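Local atomic coordinates of ethylbenzene dehydrogenase beta-subunit (Aromatoleum aromaticum, PDB entry 2IVF), a protein that holds one fe3-s4 cluster and three further iron/sulfur clusters as the ferredoxin-like beta-subunit of a three-chain assembly, probably serving as its electron relay. Residues B[105-108]-B[109-112]; B[317-321]-B[322-326]. All coordinates share one frame; numbering follows the deposited sequence.

In the fold
Both contacts lie far out on the beta-subunit, interaction 1 about 39 Å and interaction 2 about 30 Å from the centre of the chain. Their centres are about 61 Å apart and their nearest atoms about 43 Å, and they share no helix or strand. They come in series along the chain: residues 105-112 form a turn in the loop between helix 99-104 and strand 136-138, whereas residues 317-326 end helix 306-321 and lead into helix 327-333 near the C-terminus. Each is local in sequence, and each also meets the alpha-subunit, so two widely separated outer parts of the chain contribute to the same subunit interface.

Interaction 1: residues B[105-108]-B[109-112]; sequences EGKG and QTVH
The carbonyl oxygen of Lys107 receives two bonds from Thr110, one from the side chain and one from the backbone. The hydroxyl makes the shorter, Thr110 OG1 to Lys107 O at 2.6 Å, and it arrives in the carbonyl plane on a lone pair. Thr110 N reaches the same Lys107 O at 3.0 Å, tilted from that plane. A chi1 of 74° puts the threonine OG1 on the side of its own backbone N, where it can share Lys107 O with that N; the N-H bond itself follows from the turn of the backbone.

Beside this polar grip, the aliphatic part of Lys107 crosses Val111 at about a right angle. Val111 CG1 meets Lys107 CD at 3.6 Å, while the other methyl, Val111 CG2, lies 3.8 Å from Lys107 CB. Beyond CG the lysine chain is extended and takes its ammonium away to a salt bridge with Glu101, on helix 99-104; Glu105 OE1 is a second, long partner.

Gln109 folds at chi2 (65°), which brings its amide back beside the preceding peptide, NE2 to Gly108 C at 3.6 Å. That NE2 is bonded to Gly154 O of the alpha-subunit, and Trp929 of the alpha-subunit packs on Gln109 and bonds to Val111 O. Backbone bonds from Gly106 and Gly108 to the alpha-subunit also fix the loop on its partner. With positive phi at Gly108, helical-region angles at Gln109 and the bond from Thr110 N to Lys107 O, residues 107-110 form a type II' beta turn, reinforced by the threonine hydroxyl.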
ATOM      1  N   GLU B 105      14.882 -19.949 -14.450  1.00 21.91           N
ATOM      2  CA  GLU B 105      16.121 -20.709 -14.339  1.00 22.95           C
ATOM      3  C   GLU B 105      15.910 -22.181 -14.096  1.00 21.62           C
ATOM      4  O   GLU B 105      16.871 -22.935 -13.959  1.00 21.57           O
ATOM      5  CB  GLU B 105      17.089 -20.050 -13.343  1.00 23.88           C
ATOM      6  CG  GLU B 105      17.813 -18.857 -13.997  1.00 26.73           C
ATOM      7  CD  GLU B 105      18.779 -18.140 -13.077  1.00 29.23           C
ATOM      8  OE1 GLU B 105      19.155 -18.711 -12.036  1.00 35.25           O
ATOM      9  OE2 GLU B 105      19.158 -16.985 -13.399  1.00 36.57           O
ATOM     10  N   GLY B 106      14.671 -22.632 -14.154  1.00 20.98           N
ATOM     11  CA  GLY B 106      14.391 -24.055 -14.027  1.00 20.93           C
ATOM     12  C   GLY B 106      14.666 -24.597 -12.617  1.00 20.86           C
ATOM     13  O   GLY B 106      14.898 -25.808 -12.443  1.00 20.03           O
ATOM     14  N   LYS B 107      14.628 -23.712 -11.621  1.00 20.87           N
ATOM     15  CA  LYS B 107      14.918 -24.077 -10.235  1.00 22.67           C
ATOM     16  C   LYS B 107      13.655 -24.440  -9.462  1.00 23.19           C
ATOM     17  O   LYS B 107      13.729 -24.832  -8.287  1.00 23.83           O
ATOM     18  CB  LYS B 107      15.694 -22.947  -9.524  1.00 22.11           C
ATOM     19  CG  LYS B 107      17.084 -22.711 -10.103  1.00 23.22           C
ATOM     20  CD  LYS B 107      17.793 -21.579  -9.336  1.00 25.96           C
ATOM     21  CE  LYS B 107      19.298 -21.551  -9.590  1.00 29.06           C
ATOM     22  NZ  LYS B 107      19.944 -20.560  -8.618  1.00 31.12           N
ATOM     23  N   GLY B 108      12.494 -24.350 -10.120  1.00 23.19           N
ATOM     24  CA  GLY B 108      11.241 -24.747  -9.505  1.00 23.61           C
ATOM     25  C   GLY B 108      10.980 -24.014  -8.207  1.00 24.38           C
ATOM     26  O   GLY B 108      11.272 -22.800  -8.084  1.00 23.23           O
ATOM     27  N   GLN B 109      10.506 -24.755  -7.202  1.00 24.53           N
ATOM     28  CA  GLN B 109      10.235 -24.169  -5.892  1.00 24.62           C
ATOM     29  C   GLN B 109      11.459 -24.150  -4.953  1.00 25.04           C
ATOM     30  O   GLN B 109      11.313 -23.837  -3.780  1.00 26.07           O
ATOM     31  CB  GLN B 109       9.072 -24.905  -5.218  1.00 24.67           C
ATOM     32  CG  GLN B 109       7.714 -24.595  -5.821  1.00 24.83           C
ATOM     33  CD  GLN B 109       7.611 -25.070  -7.247  1.00 26.68           C
ATOM     34  OE1 GLN B 109       7.707 -26.249  -7.501  1.00 30.20           O
ATOM     35  NE2 GLN B 109       7.425 -24.145  -8.183  1.00 26.94           N
ATOM     36  N   THR B 110      12.640 -24.429  -5.472  1.00 24.52           N
ATOM     37  CA  THR B 110      13.858 -24.465  -4.651  1.00 24.58           C
ATOM     38  C   THR B 110      14.433 -23.099  -4.378  1.00 24.62           C
ATOM     39  O   THR B 110      15.399 -22.974  -3.624  1.00 24.16           O
ATOM     40  CB  THR B 110      14.934 -25.356  -5.256  1.00 24.81           C
ATOM     41  OG1 THR B 110      15.545 -24.733  -6.403  1.00 24.95           O
ATOM     42  CG2 THR B 110      14.328 -26.715  -5.587  1.00 24.86           C
ATOM     43  N   VAL B 111      13.856 -22.083  -5.019  1.00 23.73           N
ATOM     44  CA  VAL B 111      14.246 -20.725  -4.800  1.00 23.83           C
ATOM     45  C   VAL B 111      12.942 -19.942  -4.725  1.00 23.22           C
ATOM     46  O   VAL B 111      11.909 -20.407  -5.172  1.00 23.87           O
ATOM     47  CB  VAL B 111      15.171 -20.226  -5.932  1.00 23.99           C
ATOM     48  CG1 VAL B 111      16.413 -21.166  -6.068  1.00 26.04           C
ATOM     49  CG2 VAL B 111      14.416 -20.148  -7.290  1.00 23.27           C
ATOM     50  N   HIS B 112      12.980 -18.774  -4.115  1.00 23.82           N
ATOM     51  CA  HIS B 112      11.798 -17.923  -4.033  1.00 23.23           C
ATOM     52  C   HIS B 112      12.264 -16.534  -4.205  1.00 22.54           C
ATOM     53  O   HIS B 112      13.444 -16.274  -4.151  1.00 23.79           O
ATOM     54  CB  HIS B 112      11.071 -18.084  -2.672  1.00 23.69           C
ATOM     55  CG  HIS B 112      11.941 -17.818  -1.488  1.00 24.66           C
ATOM     56  ND1 HIS B 112      11.836 -16.671  -0.720  1.00 27.41           N
ATOM     57  CD2 HIS B 112      12.929 -18.554  -0.933  1.00 26.15           C
ATOM     58  CE1 HIS B 112      12.722 -16.718   0.256  1.00 28.40           C
ATOM     59  NE2 HIS B 112      13.410 -17.843   0.137  1.00 28.16           N
TER

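Interaction 2: residues B[317-321]-B[322-326]; sequences RENMR and AGRGS. With PO4 (phosphate ion), chain P.
Met320 O is held from two directions as the helix ends: Gly323 N donates to it at 3.1 Å, from above the carbonyl plane, and a water donates at 2.7 Å. The same water accepts from Gly325 N, bridging the last helical turn to the departing chain. The carbonyl one residue earlier, Asn319 O, accepts from Arg324 N at 2.9 Å, nearly along the C=O axis. With Gly323 at positive phi, these two backbone bonds make the Schellman motif that closes the helix.

The Asn319 amide is steeply inclined to one face of the Arg324 guanidinium, the planes 66° apart, with Asn319 OD1 its nearest atom, 2.6 Å from Arg324 NH1 but at an angle too poor for a hydrogen bond. ND2 stands farther above the same face, toward the rim; it bonds to Glu316 and donates to a second water, which Arg324 NH1 meets only weakly.

On the side of Glu318 and Arg321, a bend at chi3 (-87°) turns the Arg321 guanidinium edge-on to a phosphate ion, probably from the crystallisation liquor. Arg321 NH1 and NH2 both donate to its O4, and NH1 forms a salt bridge with Glu318 OE1 at 2.9 Å. Arg317, extended from CG to NE, gives NH1 to phosphate O2 at 3.0 Å; His314 ND1 is also hydrogen-bonded to the phosphate. Arg317 NE and NH2 turn to the alpha-subunit, NH2 in a salt bridge with Asp293 of that chain.

Met320 CG packs on Ser326 CB at 3.8 Å. Ser326 is the N-cap of helix 327-333, its OG bonded to Met329 N and to Glu316, while Met320 and Arg317 touch Met329. Residues 322-326 thus form the short connection by which helix 306-321 hands over to helix 327-333, the two packed together beside the alpha-subunit.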
ATOM      1  N   ARG B 317      -9.935  21.421  19.080  1.00 22.92           N
ATOM      2  CA  ARG B 317     -10.806  20.394  18.578  1.00 24.11           C
ATOM      3  C   ARG B 317     -12.164  20.454  19.279  1.00 23.88           C
ATOM      4  O   ARG B 317     -13.198  20.374  18.641  1.00 22.87           O
ATOM      5  CB  ARG B 317     -10.140  19.063  18.783  1.00 24.66           C
ATOM      6  CG  ARG B 317     -10.946  17.934  18.314  1.00 26.55           C
ATOM      7  CD  ARG B 317     -10.148  16.648  18.391  1.00 26.77           C
ATOM      8  NE  ARG B 317     -11.005  15.543  18.011  1.00 27.76           N
ATOM      9  CZ  ARG B 317     -10.917  14.324  18.511  1.00 29.86           C
ATOM     10  NH1 ARG B 317     -10.077  14.041  19.505  1.00 26.70           N
ATOM     11  NH2 ARG B 317     -11.726  13.397  18.036  1.00 23.30           N
ATOM     12  N   GLU B 318     -12.166  20.655  20.589  1.00 24.17           N
ATOM     13  CA  GLU B 318     -13.403  20.872  21.314  1.00 24.78           C
ATOM     14  C   GLU B 318     -14.153  22.133  20.878  1.00 23.90           C
ATOM     15  O   GLU B 318     -15.378  22.113  20.783  1.00 24.37           O
ATOM     16  CB  GLU B 318     -13.166  20.912  22.823  1.00 24.55           C
ATOM     17  CG  GLU B 318     -14.419  21.225  23.606  1.00 27.96           C
ATOM     18  CD  GLU B 318     -15.571  20.261  23.388  1.00 35.43           C
ATOM     19  OE1 GLU B 318     -15.331  19.070  23.078  1.00 37.88           O
ATOM     20  OE2 GLU B 318     -16.735  20.712  23.563  1.00 38.64           O
ATOM     21  N   ASN B 319     -13.435  23.212  20.604  1.00 23.72           N
ATOM     22  CA  ASN B 319     -14.078  24.422  20.071  1.00 24.69           C
ATOM     23  C   ASN B 319     -14.846  24.098  18.785  1.00 25.37           C
ATOM     24  O   ASN B 319     -15.963  24.572  18.589  1.00 25.83           O
ATOM     25  CB  ASN B 319     -13.041  25.504  19.804  1.00 24.14           C
ATOM     26  CG  ASN B 319     -12.483  26.108  21.074  1.00 22.95           C
ATOM     27  OD1 ASN B 319     -13.135  26.131  22.130  1.00 22.26           O
ATOM     28  ND2 ASN B 319     -11.280  26.643  20.972  1.00 26.87           N
ATOM     29  N   MET B 320     -14.234  23.302  17.911  1.00 26.48           N
ATOM     30  CA  MET B 320     -14.883  22.887  16.653  1.00 28.25           C
ATOM     31  C   MET B 320     -16.117  22.092  16.893  1.00 29.50           C
ATOM     32  O   MET B 320     -17.181  22.369  16.337  1.00 28.97           O
ATOM     33  CB  MET B 320     -13.956  22.012  15.828  1.00 29.12           C
ATOM     34  CG  MET B 320     -12.932  22.785  15.219  1.00 31.67           C
ATOM     35  SD  MET B 320     -13.586  23.688  13.817  1.00 37.24           S
ATOM     36  CE  MET B 320     -13.592  22.434  12.549  1.00 35.41           C
ATOM     37  N   ARG B 321     -15.953  21.071  17.708  1.00 31.04           N
ATOM     38  CA  ARG B 321     -17.013  20.176  18.023  1.00 33.06           C
ATOM     39  C   ARG B 321     -18.177  20.900  18.628  1.00 33.66           C
ATOM     40  O   ARG B 321     -19.313  20.595  18.294  1.00 34.94           O
ATOM     41  CB  ARG B 321     -16.505  19.101  18.985  1.00 33.10           C
ATOM     42  CG  ARG B 321     -17.448  17.953  19.145  1.00 34.67           C
ATOM     43  CD  ARG B 321     -17.064  17.136  20.333  1.00 36.93           C
ATOM     44  NE  ARG B 321     -16.064  16.122  19.998  1.00 41.74           N
ATOM     45  CZ  ARG B 321     -14.801  16.087  20.421  1.00 43.27           C
ATOM     46  NH1 ARG B 321     -14.319  17.040  21.217  1.00 45.28           N
ATOM     47  NH2 ARG B 321     -14.032  15.057  20.067  1.00 43.57           N
ATOM     48  N   ALA B 322     -17.907  21.878  19.496  1.00 33.16           N
ATOM     49  CA  ALA B 322     -18.953  22.652  20.148  1.00 32.12           C
ATOM     50  C   ALA B 322     -19.638  23.752  19.297  1.00 31.79           C
ATOM     51  O   ALA B 322     -20.504  24.468  19.817  1.00 32.86           O
ATOM     52  CB  ALA B 322     -18.399  23.264  21.396  1.00 31.00           C
ATOM     53  N   GLY B 323     -19.266  23.897  18.024  1.00 31.04           N
ATOM     54  CA  GLY B 323     -19.841  24.941  17.156  1.00 30.35           C
ATOM     55  C   GLY B 323     -19.231  26.325  17.354  1.00 29.32           C
ATOM     56  O   GLY B 323     -19.778  27.327  16.884  1.00 29.01           O
ATOM     57  N   ARG B 324     -18.109  26.398  18.060  1.00 28.41           N
ATOM     58  CA  ARG B 324     -17.423  27.667  18.258  1.00 28.19           C
ATOM     59  C   ARG B 324     -16.473  27.965  17.087  1.00 26.52           C
ATOM     60  O   ARG B 324     -16.003  29.073  16.958  1.00 24.88           O
ATOM     61  CB  ARG B 324     -16.583  27.701  19.549  1.00 28.38           C
ATOM     62  CG  ARG B 324     -17.277  27.895  20.926  1.00 32.71           C
ATOM     63  CD  ARG B 324     -16.158  27.849  22.045  1.00 33.37           C
ATOM     64  NE  ARG B 324     -15.248  29.035  21.934  1.00 39.94           N
ATOM     65  CZ  ARG B 324     -14.103  29.242  22.610  1.00 41.32           C
ATOM     66  NH1 ARG B 324     -13.633  28.355  23.481  1.00 44.92           N
ATOM     67  NH2 ARG B 324     -13.404  30.360  22.426  1.00 43.10           N
ATOM     68  N   GLY B 325     -16.148  26.983  16.265  1.00 25.84           N
ATOM     69  CA  GLY B 325     -15.096  27.157  15.248  1.00 25.18           C
ATOM     70  C   GLY B 325     -13.677  27.137  15.829  1.00 25.03           C
ATOM     71  O   GLY B 325     -13.470  27.197  17.046  1.00 23.38           O
ATOM     72  N   SER B 326     -12.695  27.045  14.948  1.00 23.67           N
ATOM     73  CA  SER B 326     -11.309  27.130  15.332  1.00 22.92           C
ATOM     74  C   SER B 326     -10.465  27.378  14.115  1.00 23.10           C
ATOM     75  O   SER B 326     -10.442  26.565  13.203  1.00 23.13           O
ATOM     76  CB  SER B 326     -10.859  25.832  16.025  1.00 22.95           C
ATOM     77  OG  SER B 326      -9.460  25.799  16.149  1.00 23.09           O
TER
HETATM   78  P   PO4 P1354     -10.733  16.475  22.456  1.00 47.87           P
HETATM   79  O1  PO4 P1354     -11.080  17.912  22.077  1.00 47.02           O
HETATM   80  O2  PO4 P1354      -9.525  16.048  21.611  1.00 44.04           O
HETATM   81  O3  PO4 P1354     -10.397  16.366  23.937  1.00 47.03           O
HETATM   82  O4  PO4 P1354     -11.918  15.587  22.139  1.00 48.56           O
HETATM   83  O   HOH W   1     -10.271  28.355  23.451  1.00 46.52           O
HETATM   84  O   HOH W   2     -17.362  24.839  15.252  1.00 30.60           O